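Local coordinates for protein beta-L-arabinobiosidase (Bacteroides thetaiotaomicron, PDB 5MQR) that takes part in the breakdown of plant pectin, as a multidomain glycoside hydrolase that probably releases arabinose-containing sugars, at residues H29-E34 / E344-N349; Y321-N326 / A335-K340; S702-L707 / G742-M747. All blocks are in the same frame, centred on the assembly; numbering follows the deposited sequence.

Contact 1 of 3, residues H29-E34 / E344-N349; sequences HYTGKE and EYTTLN
With CG anti to the backbone N (chi1 175°), Tyr30 lays its ring along 344-349, where CE1 comes 3.3 Å from Thr347 O and OH lies against Leu348 CB. Glu344 takes a fully extended chain (chi1 -175°) that carries its carboxylate out to Thr31. There OG1 of Thr31 donates to OE2 of Glu344 at 2.9 Å, on the lone pair facing away from the other oxygen. His29 swings its ring over the Glu344 backbone instead, and Glu344 CA makes a CH-pi contact with one face, 4.1 Å from the ring centroid; His29 ND1 is held by Arg27 O. The backbone joins 29-30 and 344-345 as a short parallel pair through Tyr345 N to His29 O (2.8 Å) and Thr31 N to Tyr345 O (2.9 Å). This pair joins a segment of the N-terminal beta-propeller region to one of the BNR repeat-like region, more than 300 residues on in sequence. Tyr30 is fixed from its own segment: Tyr30 OH donates to Glu34 O at 2.8 Å, in the carbonyl plane, while the amide N of Gly32 sits over the ring centre. Glu34 reaches back to 344-349, its OE1 taking Leu348 N from above the carboxylate plane at 3.2 Å. One water links that same OE1 to Thr346 O, and another joins OE2 of Glu34 to Leu348 O.

Contact 2 of 3, residues Y321-N326 / A335-K340; sequences YATVYN and AISLSK
This is a buried antiparallel hairpin pairing, made by strands 321-325 and 334-339, the two inner strands of a four-stranded sheet flanked by 311-315 and 349-350. Three hydrogen-bonded pairs carry it: Tyr321 with Ser339, Thr323 with Ser337 and Tyr325 with Ala335, each held by two N-H to O bonds. The central pair is the straightest, Thr323 N reaching Ser337 O at 2.9 Å with an N-H...O angle of 166°. Between these pairs, Ala322 CB on one sheet face touches Ile336 CD1 and Leu338 CD2, each at 4.0 Å, and Val324 CG2 leans obliquely on Ile336 CG1. Strand 387-393 covers this face at Val324 and Ile336. On the other face Tyr325 sets CG between its backbone N and carbonyl carbon (chi1 59°), turning the ring back along the hairpin until its edge meets the Ser337 side chain. Tyr325 OH and Ser337 OG lie 2.7 Å apart, and the same OG also bonds to Thr347 O. Replacing Tyr325 with an alanine would probably leave Ser337 OG without its phenol partner and open a gap beside Phe304 and Leu348. Thr323 OG1 adds a weak bond to Ser337 O. At the far end, Tyr321 carries its OH away to Thr269 O. Ser339 OG turns to Glu344 O and Asp341 N, while Asp341 OD1 bonds to Glu344 N, a turn that resembles the Asp-box of BNR repeats. A four-stranded antiparallel sheet of this kind is the blade of a beta-propeller, here in the BNR-like region.

Contact 3 of 3, residues S702-L707 / G742-M747; sequences SDKYNL and GPMKKM
Two loops of the glycoside hydrolase domain meet here, 702-707 leading into helix 712-719 and 742-747 running from helix 726-737 towards helix 754-765. Asp703 is the pivot. Its OD2 accepts Lys746 N at 2.7 Å, nearly straight at 161° and met almost along the C-O axis, so the carboxylate faces the backbone at the start of the 3-10 segment 745-747. The other oxygen works at home: OD1 takes Lys704 N at 2.8 Å on the lone pair turned away from OD2, and a water carries it across to Lys745 N. Both oxygens are thereby engaged, which fixes the rotation of the group. Lys746 sends its fully extended chain past Asp703, and NZ donates to Ser702 O at 3.1 Å from well above the carbonyl plane, with a weak second bond to Tyr701 O. The apolar half belongs to Met744, deposited as selenomethionine. A bend at chi2 (-62°) brings its CE against both Tyr705 CE2 and Leu707 CD1, 3.9 Å from each, while its SE passes Lys704 CE at 4.0 Å. Trp735 of helix 726-737 touches both Met744 and Leu707. Lys704 in turn lies with CB over the centre of the Tyr705 ring, and its NZ reaches Tyr705 OH and Gly738 O. Tyr705 and Asn706, both in the left-handed helical conformation, make a beta turn (type I' or III') closed by Leu707 N to Lys704 O. Such loops tying successive helices together are what would be expected at the rim of an (alpha/alpha)6 barrel, the fold consistent with a six-hairpin glycosidase.

How the contacts relate
Contacts 1 and 2 are neighbours in one part of the molecule, their centres about 8 Å apart. Strand 334-339 is followed in the chain, after the short turn 340-343, by 344-345, and Asn349 O lies 2.8 Å from Ile336 N, a probable hydrogen bond. Segment 344-349 is shared ground: it bonds to the hairpin of contact 2 and also carries 29-34. A sodium ion, bound by Gln44, Glu494 and Asn495, lies about 6 Å from the Glu34 side chain and about 11 Å from that of Ala335. Contact 3 belongs to the MGH1-like glycoside hydrolase domain, its centre about 59 and 63 Å from those of contacts 1 and 2; there the Lys746 side chain lies about 6 Å from a bound HEPES buffer molecule.

Contact 1 of 3, residues H29-E34 / E344-N349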
loop_
_atom_site.group_PDB
_atom_site.type_symbol
_atom_site.label_atom_id
_atom_site.label_comp_id
_atom_site.label_asym_id
_atom_site.label_seq_id
_atom_site.Cartn_x
_atom_site.Cartn_y
_atom_site.Cartn_z
ATOM N N HIS A 29 20.840 -9.886 -1.764
ATOM C CA HIS A 29 21.493 -8.577 -1.824
ATOM C C HIS A 29 20.499 -7.460 -1.525
ATOM O O HIS A 29 19.274 -7.657 -1.609
ATOM C CB HIS A 29 22.196 -8.347 -3.173
ATOM C CG HIS A 29 21.283 -8.360 -4.363
ATOM N ND1 HIS A 29 20.559 -9.475 -4.750
ATOM C CD2 HIS A 29 20.988 -7.394 -5.265
ATOM C CE1 HIS A 29 19.840 -9.182 -5.822
ATOM N NE2 HIS A 29 20.093 -7.931 -6.163
ATOM N N TYR A 30 21.039 -6.310 -1.126
ATOM C CA TYR A 30 20.246 -5.132 -0.799
ATOM C C TYR A 30 20.599 -4.007 -1.755
ATOM O O TYR A 30 21.752 -3.613 -1.828
ATOM C CB TYR A 30 20.532 -4.690 0.627
ATOM C CG TYR A 30 19.848 -3.399 1.057
ATOM C CD1 TYR A 30 18.466 -3.341 1.246
ATOM C CD2 TYR A 30 20.595 -2.233 1.311
ATOM C CE1 TYR A 30 17.840 -2.166 1.669
ATOM C CE2 TYR A 30 19.976 -1.062 1.738
ATOM C CZ TYR A 30 18.600 -1.034 1.919
ATOM O OH TYR A 30 17.983 0.136 2.315
ATOM N N THR A 31 19.586 -3.501 -2.461
ATOM C CA THR A 31 19.714 -2.399 -3.398
ATOM C C THR A 31 18.973 -1.136 -2.937
ATOM O O THR A 31 18.983 -0.133 -3.646
ATOM C CB THR A 31 19.137 -2.791 -4.764
ATOM O OG1 THR A 31 17.739 -3.087 -4.619
ATOM C CG2 THR A 31 19.888 -3.986 -5.357
ATOM N N GLY A 32 18.323 -1.161 -1.776
ATOM C CA GLY A 32 17.718 0.043 -1.239
ATOM C C GLY A 32 18.786 1.094 -0.991
ATOM O O GLY A 32 19.990 0.782 -0.866
ATOM N N LYS A 33 18.359 2.346 -0.937
ATOM C CA LYS A 33 19.288 3.447 -0.638
ATOM C C LYS A 33 19.242 3.908 0.807
ATOM O O LYS A 33 20.062 4.706 1.202
ATOM C CB LYS A 33 19.071 4.604 -1.630
ATOM C CG LYS A 33 20.082 4.526 -2.770
ATOM C CD LYS A 33 19.499 4.381 -4.171
ATOM C CE LYS A 33 20.512 3.660 -5.090
ATOM N NZ LYS A 33 20.665 4.370 -6.393
ATOM N N GLU A 34 18.322 3.357 1.589
ATOM C CA GLU A 34 18.162 3.703 3.003
ATOM C C GLU A 34 19.296 3.122 3.815
ATOM O O GLU A 34 19.614 1.931 3.687
ATOM C CB GLU A 34 16.792 3.245 3.514
ATOM C CG GLU A 34 15.654 3.957 2.750
ATOM C CD GLU A 34 14.262 3.392 3.038
ATOM O OE1 GLU A 34 13.961 2.221 2.655
ATOM O OE2 GLU A 34 13.456 4.140 3.663
ATOM N N GLU A 344 16.487 -9.983 -3.991
ATOM C CA GLU A 344 16.678 -8.529 -3.907
ATOM C C GLU A 344 15.867 -7.891 -2.790
ATOM O O GLU A 344 14.657 -7.952 -2.798
ATOM C CB GLU A 344 16.297 -7.847 -5.223
ATOM C CG GLU A 344 16.587 -6.337 -5.271
ATOM C CD GLU A 344 16.105 -5.671 -6.555
ATOM O OE1 GLU A 344 15.501 -6.353 -7.411
ATOM O OE2 GLU A 344 16.281 -4.447 -6.705
ATOM N N TYR A 345 16.550 -7.243 -1.860
ATOM C CA TYR A 345 15.898 -6.528 -0.784
ATOM C C TYR A 345 16.009 -5.064 -1.073
ATOM O O TYR A 345 17.063 -4.599 -1.490
ATOM C CB TYR A 345 16.530 -6.881 0.561
ATOM C CG TYR A 345 16.089 -8.248 1.035
ATOM C CD1 TYR A 345 16.695 -9.404 0.557
ATOM C CD2 TYR A 345 15.042 -8.387 1.943
ATOM C CE1 TYR A 345 16.285 -10.647 0.976
ATOM C CE2 TYR A 345 14.619 -9.636 2.359
ATOM C CZ TYR A 345 15.255 -10.764 1.882
ATOM O OH TYR A 345 14.853 -12.022 2.302
ATOM N N THR A 346 14.909 -4.347 -0.884
ATOM C CA THR A 346 14.786 -2.980 -1.377
ATOM C C THR A 346 14.404 -1.943 -0.345
ATOM O O THR A 346 14.425 -0.776 -0.668
ATOM C CB THR A 346 13.728 -2.919 -2.513
ATOM O OG1 THR A 346 12.457 -3.318 -2.006
ATOM C CG2 THR A 346 14.109 -3.875 -3.639
ATOM N N THR A 347 14.049 -2.345 0.877
ATOM C CA THR A 347 13.610 -1.416 1.923
ATOM C C THR A 347 14.429 -1.590 3.213
ATOM O O THR A 347 15.087 -2.622 3.421
ATOM C CB THR A 347 12.109 -1.651 2.282
ATOM O OG1 THR A 347 11.934 -2.946 2.882
ATOM C CG2 THR A 347 11.220 -1.542 1.029
ATOM N N LEU A 348 14.345 -0.582 4.076
ATOM C CA LEU A 348 14.952 -0.628 5.401
ATOM C C LEU A 348 14.133 0.225 6.348
ATOM O O LEU A 348 14.040 1.425 6.169
ATOM C CB LEU A 348 16.388 -0.138 5.362
ATOM C CG LEU A 348 17.142 -0.235 6.692
ATOM C CD1 LEU A 348 17.314 -1.696 7.074
ATOM C CD2 LEU A 348 18.474 0.477 6.595
ATOM N N ASN A 349 13.519 -0.415 7.329
ATOM C CA ASN A 349 12.679 0.244 8.327
ATOM C C ASN A 349 12.925 -0.368 9.705
ATOM O O ASN A 349 13.629 -1.378 9.843
ATOM C CB ASN A 349 11.211 0.091 7.942
ATOM C CG ASN A 349 10.872 0.828 6.648
ATOM O OD1 ASN A 349 10.890 0.238 5.569
ATOM N ND2 ASN A 349 10.613 2.126 6.755
HETATM O O HOH W 1 15.403 1.529 0.504
HETATM O O HOH W 2 10.875 4.165 4.583
HETATM O O HOH W 3 14.117 4.030 6.224
HETATM O O HOH W 4 11.431 1.571 3.291
#

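Contact 2 of 3, residues Y321-N326 / A335-K340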
loop_
_atom_site.group_PDB
_atom_site.type_symbol
_atom_site.label_atom_id
_atom_site.label_comp_id
_atom_site.label_asym_id
_atom_site.label_seq_id
_atom_site.Cartn_x
_atom_site.Cartn_y
_atom_site.Cartn_z
ATOM N N TYR A 321 9.198 -11.968 1.263
ATOM C CA TYR A 321 10.320 -12.298 2.092
ATOM C C TYR A 321 10.731 -11.079 2.929
ATOM O O TYR A 321 10.443 -9.936 2.554
ATOM C CB TYR A 321 11.452 -12.802 1.202
ATOM C CG TYR A 321 11.126 -14.123 0.508
ATOM C CD1 TYR A 321 10.415 -14.155 -0.701
ATOM C CD2 TYR A 321 11.535 -15.322 1.048
ATOM C CE1 TYR A 321 10.128 -15.360 -1.348
ATOM C CE2 TYR A 321 11.249 -16.520 0.423
ATOM C CZ TYR A 321 10.540 -16.531 -0.781
ATOM O OH TYR A 321 10.269 -17.730 -1.381
ATOM N N ALA A 322 11.362 -11.351 4.074
ATOM C CA ALA A 322 11.851 -10.331 4.984
ATOM C C ALA A 322 13.138 -10.786 5.679
ATOM O O ALA A 322 13.311 -11.968 5.997
ATOM C CB ALA A 322 10.805 -9.973 6.028
ATOM N N THR A 323 14.037 -9.822 5.900
ATOM C CA THR A 323 15.207 -10.017 6.754
ATOM C C THR A 323 15.080 -9.088 7.945
ATOM O O THR A 323 14.574 -7.980 7.798
ATOM C CB THR A 323 16.521 -9.751 6.012
ATOM O OG1 THR A 323 16.349 -8.633 5.131
ATOM C CG2 THR A 323 16.905 -10.939 5.222
ATOM N N VAL A 324 15.501 -9.564 9.116
ATOM C CA VAL A 324 15.516 -8.781 10.354
ATOM C C VAL A 324 16.918 -8.875 10.925
ATOM O O VAL A 324 17.491 -9.955 11.006
ATOM C CB VAL A 324 14.456 -9.290 11.352
ATOM C CG1 VAL A 324 14.477 -8.489 12.645
ATOM C CG2 VAL A 324 13.073 -9.187 10.702
ATOM N N TYR A 325 17.488 -7.725 11.254
ATOM C CA TYR A 325 18.906 -7.621 11.567
ATOM C C TYR A 325 19.254 -6.258 12.119
ATOM O O TYR A 325 18.482 -5.322 11.988
ATOM C CB TYR A 325 19.772 -7.887 10.331
ATOM C CG TYR A 325 19.568 -6.969 9.126
ATOM C CD1 TYR A 325 18.410 -7.036 8.347
ATOM C CD2 TYR A 325 20.546 -6.067 8.736
ATOM C CE1 TYR A 325 18.234 -6.222 7.221
ATOM C CE2 TYR A 325 20.373 -5.247 7.619
ATOM C CZ TYR A 325 19.216 -5.333 6.863
ATOM O OH TYR A 325 19.036 -4.522 5.793
ATOM N N ASN A 326 20.442 -6.168 12.713
ATOM C CA ASN A 326 21.068 -4.886 13.060
ATOM C C ASN A 326 21.761 -4.377 11.788
ATOM O O ASN A 326 22.720 -4.990 11.361
ATOM C CB ASN A 326 22.089 -5.038 14.202
ATOM C CG ASN A 326 21.471 -5.635 15.473
ATOM O OD1 ASN A 326 21.682 -6.830 15.799
ATOM N ND2 ASN A 326 20.705 -4.812 16.199
ATOM N N ALA A 335 16.182 -3.830 12.642
ATOM C CA ALA A 335 15.518 -3.327 11.447
ATOM C C ALA A 335 14.981 -4.476 10.604
ATOM O O ALA A 335 15.317 -5.641 10.825
ATOM C CB ALA A 335 16.512 -2.504 10.638
ATOM N N ILE A 336 14.157 -4.123 9.634
ATOM C CA ILE A 336 13.557 -5.067 8.713
ATOM C C ILE A 336 13.735 -4.539 7.279
ATOM O O ILE A 336 13.578 -3.333 7.008
ATOM C CB ILE A 336 12.065 -5.346 9.034
ATOM C CG1 ILE A 336 11.488 -6.401 8.059
ATOM C CG2 ILE A 336 11.216 -4.063 9.039
ATOM C CD1 ILE A 336 10.102 -6.896 8.430
ATOM N N SER A 337 14.097 -5.458 6.386
ATOM C CA SER A 337 14.181 -5.210 4.962
ATOM C C SER A 337 13.256 -6.199 4.241
ATOM O O SER A 337 13.210 -7.367 4.597
ATOM C CB SER A 337 15.639 -5.362 4.459
ATOM O OG SER A 337 16.519 -4.332 4.911
ATOM N N LEU A 338 12.554 -5.731 3.216
ATOM C CA LEU A 338 11.602 -6.556 2.449
ATOM C C LEU A 338 12.098 -6.891 1.042
ATOM O O LEU A 338 12.927 -6.165 0.469
ATOM C CB LEU A 338 10.253 -5.834 2.350
ATOM C CG LEU A 338 9.684 -5.354 3.691
ATOM C CD1 LEU A 338 8.424 -4.544 3.464
ATOM C CD2 LEU A 338 9.439 -6.516 4.653
ATOM N N SER A 339 11.585 -8.009 0.515
ATOM C CA SER A 339 11.912 -8.524 -0.812
ATOM C C SER A 339 10.693 -9.246 -1.334
ATOM O O SER A 339 10.030 -9.963 -0.570
ATOM C CB SER A 339 13.064 -9.532 -0.749
ATOM O OG SER A 339 13.342 -10.131 -2.011
ATOM N N LYS A 340 10.395 -9.042 -2.622
ATOM C CA LYS A 340 9.315 -9.764 -3.304
ATOM C C LYS A 340 9.715 -11.164 -3.757
ATOM O O LYS A 340 8.844 -11.995 -3.981
ATOM C CB LYS A 340 8.808 -8.970 -4.525
ATOM C CG LYS A 340 9.795 -8.886 -5.684
ATOM C CD LYS A 340 9.123 -8.414 -6.947
ATOM C CE LYS A 340 10.091 -8.389 -8.129
ATOM N NZ LYS A 340 10.080 -7.020 -8.715
#

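Contact 3 of 3, residues S702-L707 / G742-M747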
loop_
_atom_site.group_PDB
_atom_site.type_symbol
_atom_site.label_atom_id
_atom_site.label_comp_id
_atom_site.label_asym_id
_atom_site.label_seq_id
_atom_site.Cartn_x
_atom_site.Cartn_y
_atom_site.Cartn_z
ATOM N N SER A 702 -19.114 30.557 -33.167
ATOM C CA SER A 702 -19.314 30.206 -31.773
ATOM C C SER A 702 -20.430 31.066 -31.188
ATOM O O SER A 702 -20.817 32.064 -31.768
ATOM C CB SER A 702 -18.016 30.368 -31.004
ATOM O OG SER A 702 -17.609 31.715 -31.069
ATOM N N ASP A 703 -20.969 30.641 -30.056
ATOM C CA ASP A 703 -21.956 31.426 -29.325
ATOM C C ASP A 703 -21.172 32.451 -28.495
ATOM O O ASP A 703 -19.972 32.655 -28.736
ATOM C CB ASP A 703 -22.813 30.497 -28.442
ATOM C CG ASP A 703 -24.225 31.003 -28.240
ATOM O OD1 ASP A 703 -24.410 32.223 -27.992
ATOM O OD2 ASP A 703 -25.148 30.163 -28.318
ATOM N N LYS A 704 -21.829 33.082 -27.519
ATOM C CA LYS A 704 -21.159 34.012 -26.594
ATOM C C LYS A 704 -19.971 33.314 -25.922
ATOM O O LYS A 704 -19.971 32.078 -25.747
ATOM C CB LYS A 704 -22.137 34.528 -25.527
ATOM C CG LYS A 704 -23.379 35.274 -26.056
ATOM C CD LYS A 704 -24.070 36.141 -24.990
ATOM C CE LYS A 704 -24.865 35.310 -23.986
ATOM N NZ LYS A 704 -24.900 35.852 -22.575
ATOM N N TYR A 705 -18.946 34.099 -25.599
ATOM C CA TYR A 705 -17.751 33.608 -24.906
ATOM C C TYR A 705 -17.012 32.466 -25.644
ATOM O O TYR A 705 -16.383 31.607 -25.022
ATOM C CB TYR A 705 -18.116 33.209 -23.466
ATOM C CG TYR A 705 -19.175 34.102 -22.886
ATOM C CD1 TYR A 705 -19.035 35.499 -22.930
ATOM C CD2 TYR A 705 -20.356 33.574 -22.346
ATOM C CE1 TYR A 705 -20.032 36.345 -22.448
ATOM C CE2 TYR A 705 -21.348 34.413 -21.838
ATOM C CZ TYR A 705 -21.190 35.793 -21.895
ATOM O OH TYR A 705 -22.172 36.612 -21.414
ATOM N N ASN A 706 -17.079 32.482 -26.972
ATOM C CA ASN A 706 -16.465 31.466 -27.825
ATOM C C ASN A 706 -16.967 30.004 -27.591
ATOM O O ASN A 706 -16.278 29.029 -27.902
ATOM C CB ASN A 706 -14.929 31.574 -27.733
ATOM C CG ASN A 706 -14.230 30.987 -28.924
ATOM O OD1 ASN A 706 -14.682 31.136 -30.066
ATOM N ND2 ASN A 706 -13.115 30.298 -28.673
ATOM N N LEU A 707 -18.188 29.866 -27.091
ATOM C CA LEU A 707 -18.730 28.550 -26.776
ATOM C C LEU A 707 -19.259 27.842 -28.018
ATOM O O LEU A 707 -19.976 28.428 -28.819
ATOM C CB LEU A 707 -19.825 28.670 -25.725
ATOM C CG LEU A 707 -19.367 29.189 -24.359
ATOM C CD1 LEU A 707 -20.576 29.448 -23.464
ATOM C CD2 LEU A 707 -18.404 28.213 -23.698
ATOM N N GLY A 742 -31.680 32.000 -19.829
ATOM C CA GLY A 742 -32.086 30.853 -20.636
ATOM C C GLY A 742 -30.926 30.197 -21.396
ATOM O O GLY A 742 -29.756 30.590 -21.258
ATOM N N PRO A 743 -31.240 29.162 -22.186
ATOM C CA PRO A 743 -30.186 28.434 -22.873
ATOM C C PRO A 743 -29.488 29.228 -23.997
ATOM O O PRO A 743 -30.117 30.050 -24.667
ATOM C CB PRO A 743 -30.928 27.217 -23.430
ATOM C CG PRO A 743 -32.342 27.670 -23.578
ATOM C CD PRO A 743 -32.558 28.537 -22.378
HETATM N N MSE A 744 -28.193 28.959 -24.186
HETATM C CA MSE A 744 -27.430 29.493 -25.315
HETATM C C MSE A 744 -28.165 29.168 -26.610
HETATM O O MSE A 744 -28.637 28.051 -26.816
HETATM C CB MSE A 744 -25.994 28.945 -25.362
HETATM C CG MSE A 744 -25.039 29.403 -24.247
HETATM SE SE MSE A 744 -24.754 31.362 -24.259
HETATM C CE MSE A 744 -23.808 31.510 -22.548
ATOM N N LYS A 745 -28.285 30.164 -27.472
ATOM C CA LYS A 745 -28.995 30.042 -28.734
ATOM C C LYS A 745 -28.416 28.938 -29.636
ATOM O O LYS A 745 -29.167 28.184 -30.245
ATOM C CB LYS A 745 -28.920 31.407 -29.428
ATOM C CG LYS A 745 -29.684 31.592 -30.725
ATOM C CD LYS A 745 -29.872 33.095 -31.082
ATOM C CE LYS A 745 -28.643 34.018 -30.838
ATOM N NZ LYS A 745 -28.611 34.710 -29.493
ATOM N N LYS A 746 -27.084 28.819 -29.678
ATOM C CA LYS A 746 -26.417 27.901 -30.617
ATOM C C LYS A 746 -26.272 26.466 -30.136
ATOM O O LYS A 746 -25.616 25.665 -30.787
ATOM C CB LYS A 746 -25.082 28.481 -31.084
ATOM C CG LYS A 746 -25.314 29.783 -31.830
ATOM C CD LYS A 746 -24.039 30.369 -32.386
ATOM C CE LYS A 746 -24.352 31.672 -33.104
ATOM N NZ LYS A 746 -23.131 32.193 -33.774
HETATM N N MSE A 747 -26.944 26.111 -29.050
HETATM C CA MSE A 747 -27.205 24.692 -28.750
HETATM C C MSE A 747 -27.997 24.030 -29.868
HETATM O O MSE A 747 -27.868 22.822 -30.090
HETATM C CB MSE A 747 -27.938 24.531 -27.413
HETATM C CG MSE A 747 -27.009 24.911 -26.270
HETATM SE SE MSE A 747 -27.707 24.440 -24.497
HETATM C CE MSE A 747 -27.208 22.552 -24.706
HETATM O O HOH W 5 -26.819 32.716 -26.926
#